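Local coordinates for ESX secretion system protein EccC (Thermomonospora curvata, PDB 4NH0), which is an ATPase of the ESX type VII secretion system that exports proteins such as EsxA and EsxB, and may be its translocase subunit, at residues V336-V342 against P417-L423; E319-T323 against A520-S524. All blocks are in the same frame, centred on the assembly; numbering follows the deposited sequence.

Contact 1. Residues V336-V342 against P417-L423; sequences VLNFVLV and PTLFIVL
Adjacent parallel strands of the FtsK 1 P-loop NTPase sheet meet here, with Leu337-Val342 pairing in register with Thr418-Leu423 and the short axes only 5° from parallel. The hydrogen bonds run as a ladder between the even-numbered residues: Asn338 N gives to Thr418 O, Phe420 N to Asn338 O (2.9 Å, 175° at the hydrogen), Val340 N to Phe420 O, Val422 N to Val340 O and Val342 N to Val422 O. At the N-terminal end of the ladder, Thr418 N reaches Val336 O at 3.1 Å from well above the carbonyl plane. Phe339 and Leu341 turn their backbone groups to strand 359-364 and His358 just before it, so strand 337-343 is bonded along both sides.

The sequence FIVL leading into Asp424 and Glu425 is consistent with a Walker B strand, Glu425 being the inferred active-site residue. On the face of Leu337, Phe339 and Phe420, which helix 317-329 covers, the two phenylalanine rings meet rim to rim, Phe339 CE1 lying 3.5 Å from Phe420 CD2 and near the plane of each ring. Phe420 swings its ring there with CG anti to the backbone N (chi1 -165°), and Val422 CG2 lies above one face of it, offset toward the rim. Farther along, Leu341 CD2 runs alongside Val422 CG2 at 3.9 Å.

The other face, toward helix 371-394, is filled by aliphatic branches: Val340 CG2 meets Leu419 CD1 at 3.7 Å, and Val342 CG1 meets Leu423 CG at 3.8 Å. At its start, Asn338 CG lies 3.8 Å from Pro417 CG, and an alanine here would probably leave the proline ring without the amide group packed against it and open a gap beside Pro590. Leu419 CD1 comes to 4.1 Å from Asn338 CB.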
ATOM      1  N   VAL A 336       2.501 -25.614 -37.204  1.00 82.00           N
ATOM      2  CA  VAL A 336       2.285 -27.003 -36.813  1.00 72.32           C
ATOM      3  C   VAL A 336       3.258 -27.489 -35.742  1.00 74.75           C
ATOM      4  O   VAL A 336       3.163 -28.628 -35.288  1.00 70.17           O
ATOM      5  CB  VAL A 336       2.397 -27.946 -38.025  1.00 67.14           C
ATOM      6  CG1 VAL A 336       1.319 -27.628 -39.045  1.00 81.76           C
ATOM      7  CG2 VAL A 336       3.778 -27.844 -38.649  1.00 74.25           C
ATOM      8  N   LEU A 337       4.182 -26.629 -35.328  1.00 77.57           N
ATOM      9  CA  LEU A 337       5.172 -27.022 -34.330  1.00 72.20           C
ATOM     10  C   LEU A 337       5.697 -25.846 -33.509  1.00 74.12           C
ATOM     11  O   LEU A 337       6.191 -24.863 -34.061  1.00 63.54           O
ATOM     12  CB  LEU A 337       6.342 -27.738 -35.006  1.00 59.35           C
ATOM     13  CG  LEU A 337       7.458 -28.225 -34.082  1.00 50.38           C
ATOM     14  CD1 LEU A 337       6.904 -29.175 -33.037  1.00 57.16           C
ATOM     15  CD2 LEU A 337       8.558 -28.893 -34.885  1.00 53.83           C
ATOM     16  N   ASN A 338       5.591 -25.961 -32.189  1.00 62.71           N
ATOM     17  CA  ASN A 338       6.139 -24.960 -31.280  1.00 64.51           C
ATOM     18  C   ASN A 338       7.071 -25.587 -30.249  1.00 67.23           C
ATOM     19  O   ASN A 338       6.883 -26.736 -29.850  1.00 70.36           O
ATOM     20  CB  ASN A 338       5.015 -24.200 -30.574  1.00 65.55           C
ATOM     21  CG  ASN A 338       4.329 -23.198 -31.482  1.00 78.74           C
ATOM     22  OD1 ASN A 338       4.826 -22.881 -32.562  1.00 77.56           O
ATOM     23  ND2 ASN A 338       3.187 -22.687 -31.042  1.00 64.31           N
ATOM     24  N   PHE A 339       8.072 -24.827 -29.816  1.00 71.09           N
ATOM     25  CA  PHE A 339       9.064 -25.336 -28.874  1.00 66.86           C
ATOM     26  C   PHE A 339       8.988 -24.665 -27.508  1.00 58.86           C
ATOM     27  O   PHE A 339       8.640 -23.492 -27.395  1.00 69.11           O
ATOM     28  CB  PHE A 339      10.478 -25.156 -29.431  1.00 75.04           C
ATOM     29  CG  PHE A 339      10.760 -25.970 -30.658  1.00 75.80           C
ATOM     30  CD1 PHE A 339      10.992 -27.331 -30.563  1.00 69.67           C
ATOM     31  CD2 PHE A 339      10.817 -25.371 -31.902  1.00 63.65           C
ATOM     32  CE1 PHE A 339      11.258 -28.081 -31.690  1.00 74.37           C
ATOM     33  CE2 PHE A 339      11.083 -26.116 -33.033  1.00 64.31           C
ATOM     34  CZ  PHE A 339      11.304 -27.472 -32.927  1.00 75.62           C
ATOM     35  N   VAL A 340       9.317 -25.431 -26.474  1.00 59.66           N
ATOM     36  CA  VAL A 340       9.571 -24.883 -25.150  1.00 56.04           C
ATOM     37  C   VAL A 340      10.941 -25.370 -24.701  1.00 71.31           C
ATOM     38  O   VAL A 340      11.093 -26.505 -24.253  1.00 74.91           O
ATOM     39  CB  VAL A 340       8.502 -25.296 -24.125  1.00 63.59           C
ATOM     40  CG1 VAL A 340       8.860 -24.765 -22.747  1.00 61.33           C
ATOM     41  CG2 VAL A 340       7.139 -24.785 -24.549  1.00 65.43           C
ATOM     42  N   LEU A 341      11.940 -24.509 -24.845  1.00 60.50           N
ATOM     43  CA  LEU A 341      13.319 -24.887 -24.576  1.00 56.73           C
ATOM     44  C   LEU A 341      13.718 -24.534 -23.149  1.00 58.67           C
ATOM     45  O   LEU A 341      13.755 -23.364 -22.775  1.00 70.84           O
ATOM     46  CB  LEU A 341      14.249 -24.210 -25.581  1.00 62.50           C
ATOM     47  CG  LEU A 341      13.807 -24.407 -27.033  1.00 61.42           C
ATOM     48  CD1 LEU A 341      14.711 -23.654 -27.993  1.00 65.94           C
ATOM     49  CD2 LEU A 341      13.759 -25.885 -27.380  1.00 63.67           C
ATOM     50  N   VAL A 342      14.014 -25.559 -22.356  1.00 59.47           N
ATOM     51  CA  VAL A 342      14.297 -25.372 -20.939  1.00 61.23           C
ATOM     52  C   VAL A 342      15.654 -25.943 -20.536  1.00 71.98           C
ATOM     53  O   VAL A 342      15.973 -27.088 -20.848  1.00 68.85           O
ATOM     54  CB  VAL A 342      13.208 -26.027 -20.067  1.00 65.25           C
ATOM     55  CG1 VAL A 342      13.502 -25.810 -18.593  1.00 66.67           C
ATOM     56  CG2 VAL A 342      11.838 -25.478 -20.427  1.00 62.52           C
ATOM     57  N   PRO A 417      -0.609 -26.365 -33.040  1.00 82.36           N
ATOM     58  CA  PRO A 417       0.670 -27.038 -33.274  1.00 77.49           C
ATOM     59  C   PRO A 417       1.020 -28.023 -32.170  1.00 72.68           C
ATOM     60  O   PRO A 417       0.614 -27.824 -31.028  1.00 73.36           O
ATOM     61  CB  PRO A 417       1.665 -25.879 -33.297  1.00 75.02           C
ATOM     62  CG  PRO A 417       1.062 -24.872 -32.393  1.00 76.20           C
ATOM     63  CD  PRO A 417      -0.420 -24.967 -32.614  1.00 81.45           C
ATOM     64  N   THR A 418       1.761 -29.073 -32.506  1.00 72.19           N
ATOM     65  CA  THR A 418       2.275 -29.978 -31.490  1.00 74.85           C
ATOM     66  C   THR A 418       3.338 -29.249 -30.682  1.00 65.49           C
ATOM     67  O   THR A 418       4.058 -28.406 -31.214  1.00 62.86           O
ATOM     68  CB  THR A 418       2.873 -31.258 -32.096  1.00 68.15           C
ATOM     69  OG1 THR A 418       3.893 -30.911 -33.039  1.00 83.10           O
ATOM     70  CG2 THR A 418       1.799 -32.069 -32.797  1.00 76.59           C
ATOM     71  N   LEU A 419       3.431 -29.566 -29.397  1.00 58.43           N
ATOM     72  CA  LEU A 419       4.391 -28.897 -28.532  1.00 51.77           C
ATOM     73  C   LEU A 419       5.560 -29.809 -28.192  1.00 65.17           C
ATOM     74  O   LEU A 419       5.375 -30.898 -27.652  1.00 65.16           O
ATOM     75  CB  LEU A 419       3.711 -28.417 -27.250  1.00 67.57           C
ATOM     76  CG  LEU A 419       4.583 -27.541 -26.352  1.00 64.19           C
ATOM     77  CD1 LEU A 419       5.031 -26.307 -27.111  1.00 53.45           C
ATOM     78  CD2 LEU A 419       3.837 -27.154 -25.087  1.00 62.00           C
ATOM     79  N   PHE A 420       6.767 -29.358 -28.516  1.00 65.62           N
ATOM     80  CA  PHE A 420       7.973 -30.102 -28.187  1.00 57.61           C
ATOM     81  C   PHE A 420       8.684 -29.444 -27.013  1.00 55.90           C
ATOM     82  O   PHE A 420       9.126 -28.301 -27.106  1.00 64.84           O
ATOM     83  CB  PHE A 420       8.909 -30.186 -29.393  1.00 62.30           C
ATOM     84  CG  PHE A 420       9.995 -31.213 -29.248  1.00 58.98           C
ATOM     85  CD1 PHE A 420       9.867 -32.253 -28.343  1.00 62.86           C
ATOM     86  CD2 PHE A 420      11.148 -31.134 -30.009  1.00 55.76           C
ATOM     87  CE1 PHE A 420      10.865 -33.196 -28.205  1.00 65.46           C
ATOM     88  CE2 PHE A 420      12.149 -32.074 -29.874  1.00 63.87           C
ATOM     89  CZ  PHE A 420      12.007 -33.106 -28.971  1.00 66.95           C
ATOM     90  N   ILE A 421       8.788 -30.170 -25.907  1.00 57.50           N
ATOM     91  CA  ILE A 421       9.420 -29.638 -24.708  1.00 57.10           C
ATOM     92  C   ILE A 421      10.789 -30.263 -24.479  1.00 63.69           C
ATOM     93  O   ILE A 421      10.908 -31.473 -24.292  1.00 57.95           O
ATOM     94  CB  ILE A 421       8.548 -29.868 -23.466  1.00 64.45           C
ATOM     95  CG1 ILE A 421       7.149 -29.295 -23.689  1.00 67.47           C
ATOM     96  CG2 ILE A 421       9.192 -29.240 -22.243  1.00 55.26           C
ATOM     97  CD1 ILE A 421       6.211 -29.511 -22.526  1.00 58.24           C
ATOM     98  N   VAL A 422      11.820 -29.427 -24.496  1.00 60.36           N
ATOM     99  CA  VAL A 422      13.185 -29.886 -24.284  1.00 55.90           C
ATOM    100  C   VAL A 422      13.718 -29.385 -22.947  1.00 67.96           C
ATOM    101  O   VAL A 422      14.086 -28.219 -22.815  1.00 82.08           O
ATOM    102  CB  VAL A 422      14.117 -29.416 -25.412  1.00 54.63           C
ATOM    103  CG1 VAL A 422      15.489 -30.046 -25.262  1.00 48.63           C
ATOM    104  CG2 VAL A 422      13.519 -29.760 -26.764  1.00 53.10           C
ATOM    105  N   LEU A 423      13.752 -30.270 -21.956  1.00 57.94           N
ATOM    106  CA  LEU A 423      14.227 -29.903 -20.629  1.00 63.42           C
ATOM    107  C   LEU A 423      15.605 -30.502 -20.372  1.00 70.83           C
ATOM    108  O   LEU A 423      15.743 -31.714 -20.205  1.00 79.53           O
ATOM    109  CB  LEU A 423      13.232 -30.365 -19.558  1.00 61.33           C
ATOM    110  CG  LEU A 423      13.201 -29.617 -18.220  1.00 62.75           C
ATOM    111  CD1 LEU A 423      11.924 -29.946 -17.470  1.00 52.38           C
ATOM    112  CD2 LEU A 423      14.411 -29.936 -17.356  1.00 68.75           C
TER

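Contact 2. Residues E319-T323 against A520-S524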
ATOM      1  N   GLU A 319      25.247 -29.801 -28.383  1.00 79.66           N
ATOM      2  CA  GLU A 319      25.235 -29.647 -29.834  1.00 74.41           C
ATOM      3  C   GLU A 319      24.166 -30.517 -30.486  1.00 69.77           C
ATOM      4  O   GLU A 319      23.601 -30.151 -31.516  1.00 77.01           O
ATOM      5  CB  GLU A 319      26.611 -29.981 -30.416  1.00 77.23           C
ATOM      6  CG  GLU A 319      26.725 -29.754 -31.916  1.00 76.71           C
ATOM      7  CD  GLU A 319      26.620 -28.291 -32.299  1.00 85.73           C
ATOM      8  OE1 GLU A 319      26.844 -27.424 -31.427  1.00 92.59           O
ATOM      9  OE2 GLU A 319      26.313 -28.005 -33.474  1.00 82.46           O
ATOM     10  N   LEU A 320      23.892 -31.670 -29.885  1.00 66.03           N
ATOM     11  CA  LEU A 320      22.866 -32.567 -30.401  1.00 60.07           C
ATOM     12  C   LEU A 320      21.483 -31.940 -30.285  1.00 65.59           C
ATOM     13  O   LEU A 320      20.680 -32.012 -31.213  1.00 66.32           O
ATOM     14  CB  LEU A 320      22.895 -33.906 -29.662  1.00 61.68           C
ATOM     15  CG  LEU A 320      21.797 -34.892 -30.065  1.00 45.66           C
ATOM     16  CD1 LEU A 320      21.878 -35.193 -31.551  1.00 47.11           C
ATOM     17  CD2 LEU A 320      21.886 -36.172 -29.253  1.00 46.95           C
ATOM     18  N   LEU A 321      21.214 -31.324 -29.138  1.00 62.29           N
ATOM     19  CA  LEU A 321      19.924 -30.693 -28.888  1.00 58.57           C
ATOM     20  C   LEU A 321      19.679 -29.527 -29.836  1.00 62.78           C
ATOM     21  O   LEU A 321      18.550 -29.286 -30.255  1.00 56.81           O
ATOM     22  CB  LEU A 321      19.835 -30.222 -27.436  1.00 55.96           C
ATOM     23  CG  LEU A 321      19.871 -31.328 -26.381  1.00 48.29           C
ATOM     24  CD1 LEU A 321      19.865 -30.742 -24.979  1.00 61.31           C
ATOM     25  CD2 LEU A 321      18.706 -32.282 -26.571  1.00 45.42           C
ATOM     26  N   ARG A 322      20.742 -28.804 -30.172  1.00 61.81           N
ATOM     27  CA  ARG A 322      20.647 -27.707 -31.126  1.00 64.27           C
ATOM     28  C   ARG A 322      20.308 -28.237 -32.511  1.00 65.49           C
ATOM     29  O   ARG A 322      19.468 -27.680 -33.214  1.00 65.25           O
ATOM     30  CB  ARG A 322      21.955 -26.918 -31.176  1.00 67.04           C
ATOM     31  CG  ARG A 322      22.327 -26.251 -29.869  1.00 82.12           C
ATOM     32  CD  ARG A 322      23.690 -25.587 -29.956  1.00 90.45           C
ATOM     33  NE  ARG A 322      23.734 -24.558 -30.990  1.00 90.13           N
ATOM     34  CZ  ARG A 322      23.449 -23.277 -30.782  1.00 87.97           C
ATOM     35  NH1 ARG A 322      23.095 -22.861 -29.574  1.00 94.01           N
ATOM     36  NH2 ARG A 322      23.518 -22.410 -31.782  1.00 83.96           N
ATOM     37  N   THR A 323      20.971 -29.323 -32.890  1.00 65.46           N
ATOM     38  CA  THR A 323      20.785 -29.922 -34.204  1.00 69.92           C
ATOM     39  C   THR A 323      19.370 -30.462 -34.376  1.00 68.46           C
ATOM     40  O   THR A 323      18.758 -30.289 -35.428  1.00 64.83           O
ATOM     41  CB  THR A 323      21.793 -31.059 -34.444  1.00 72.28           C
ATOM     42  OG1 THR A 323      23.120 -30.581 -34.194  1.00 78.62           O
ATOM     43  CG2 THR A 323      21.702 -31.562 -35.873  1.00 77.15           C
ATOM     44  N   ALA A 520      26.359 -37.703 -34.662  1.00 70.62           N
ATOM     45  CA  ALA A 520      25.510 -36.536 -34.868  1.00 68.52           C
ATOM     46  C   ALA A 520      26.124 -35.523 -35.826  1.00 68.94           C
ATOM     47  O   ALA A 520      27.341 -35.361 -35.886  1.00 79.27           O
ATOM     48  CB  ALA A 520      25.206 -35.873 -33.535  1.00 72.92           C
ATOM     49  N   ALA A 521      25.262 -34.846 -36.577  1.00 67.92           N
ATOM     50  CA  ALA A 521      25.688 -33.761 -37.447  1.00 71.86           C
ATOM     51  C   ALA A 521      25.876 -32.495 -36.626  1.00 81.88           C
ATOM     52  O   ALA A 521      25.455 -32.432 -35.472  1.00 84.41           O
ATOM     53  CB  ALA A 521      24.674 -33.535 -38.555  1.00 72.35           C
ATOM     54  N   TYR A 522      26.508 -31.486 -37.215  1.00 87.33           N
ATOM     55  CA  TYR A 522      26.730 -30.231 -36.510  1.00 89.15           C
ATOM     56  C   TYR A 522      26.070 -29.062 -37.232  1.00 85.42           C
ATOM     57  O   TYR A 522      25.777 -29.140 -38.424  1.00 83.45           O
ATOM     58  CB  TYR A 522      28.227 -29.965 -36.334  1.00100.33           C
ATOM     59  CG  TYR A 522      28.996 -29.790 -37.625  1.00119.08           C
ATOM     60  CD1 TYR A 522      29.157 -28.533 -38.196  1.00115.10           C
ATOM     61  CD2 TYR A 522      29.574 -30.878 -38.266  1.00130.27           C
ATOM     62  CE1 TYR A 522      29.861 -28.366 -39.371  1.00111.46           C
ATOM     63  CE2 TYR A 522      30.281 -30.721 -39.444  1.00137.52           C
ATOM     64  CZ  TYR A 522      30.422 -29.463 -39.990  1.00124.39           C
ATOM     65  OH  TYR A 522      31.126 -29.301 -41.162  1.00122.30           O
ATOM     66  N   VAL A 523      25.836 -27.981 -36.495  1.00 95.64           N
ATOM     67  CA  VAL A 523      25.219 -26.783 -37.048  1.00 91.65           C
ATOM     68  C   VAL A 523      25.985 -25.535 -36.626  1.00 91.93           C
ATOM     69  O   VAL A 523      25.676 -24.427 -37.063  1.00 91.80           O
ATOM     70  CB  VAL A 523      23.750 -26.646 -36.604  1.00 84.44           C
ATOM     71  CG1 VAL A 523      22.898 -27.732 -37.237  1.00 72.94           C
ATOM     72  CG2 VAL A 523      23.648 -26.696 -35.090  1.00 81.87           C
ATOM     73  N   SER A 524      26.988 -25.726 -35.775  1.00 88.89           N
ATOM     74  CA  SER A 524      27.757 -24.612 -35.233  1.00 95.72           C
ATOM     75  C   SER A 524      29.057 -24.392 -36.000  1.00 97.06           C
ATOM     76  O   SER A 524      30.018 -23.844 -35.462  1.00 94.63           O
ATOM     77  CB  SER A 524      28.057 -24.848 -33.753  1.00 96.18           C
ATOM     78  OG  SER A 524      26.861 -25.011 -33.012  1.00 86.45           O
TER
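Glu319, on the helix that follows the Walker A P-loop of FtsK 1, holds the loop after strand 518-520 by its carboxylate, and both oxygens take bonds. Ser524 OG donates to Glu319 OE1 at 2.9 Å, on the syn lone pair of that oxygen. Val523 N donates to Glu319 OE2 at 3.1 Å, nearly straight at the hydrogen (171°) and close to the C-O axis, while Ser524 N adds a weak bond to that oxygen. A bend at chi2 (67°) turns the carboxylate to the loop backbone, and these bonds from two successive residues are likely to fix its rotation.

The backbone oxygen of Glu319 also has two donors: Thr323 N makes the helical bond, and Thr323 OG1 comes in at 2.8 Å on the opposite face of the carbonyl plane. With its proton spent there, Thr323 OG1 lies 3.2 Å from Ala521 O. Arg322 NH1 is satisfied elsewhere, by Thr349 O, and the guanidinium makes a cation-pi contact with Phe576. Leu251 of helix 251-254 touches both Thr323 and Val523. One residue on from Glu319, Leu320 CD1 rests 3.9 Å from Ala520 CB.

How the contacts relate
Along the chain the order is 319-323, 336-342, 417-423 and 520-524, with contact 1 falling wholly within the span that contact 2 brings together. Their centres are about 17 Å apart, and helix 317-329 joins them: it carries the first half of contact 2, is followed directly by strand 337-343, and packs on the sheet that contact 1 helps to build. The two contacts touch where Leu321 CD2 lies 4.1 Å from Val422 CG1. Strand 518-520 belongs to the same mixed sheet, on the far side of strand 306-310 from contact 1, so the P-loop helix is held both against the parallel core and to the loop leaving the antiparallel part of FtsK 1.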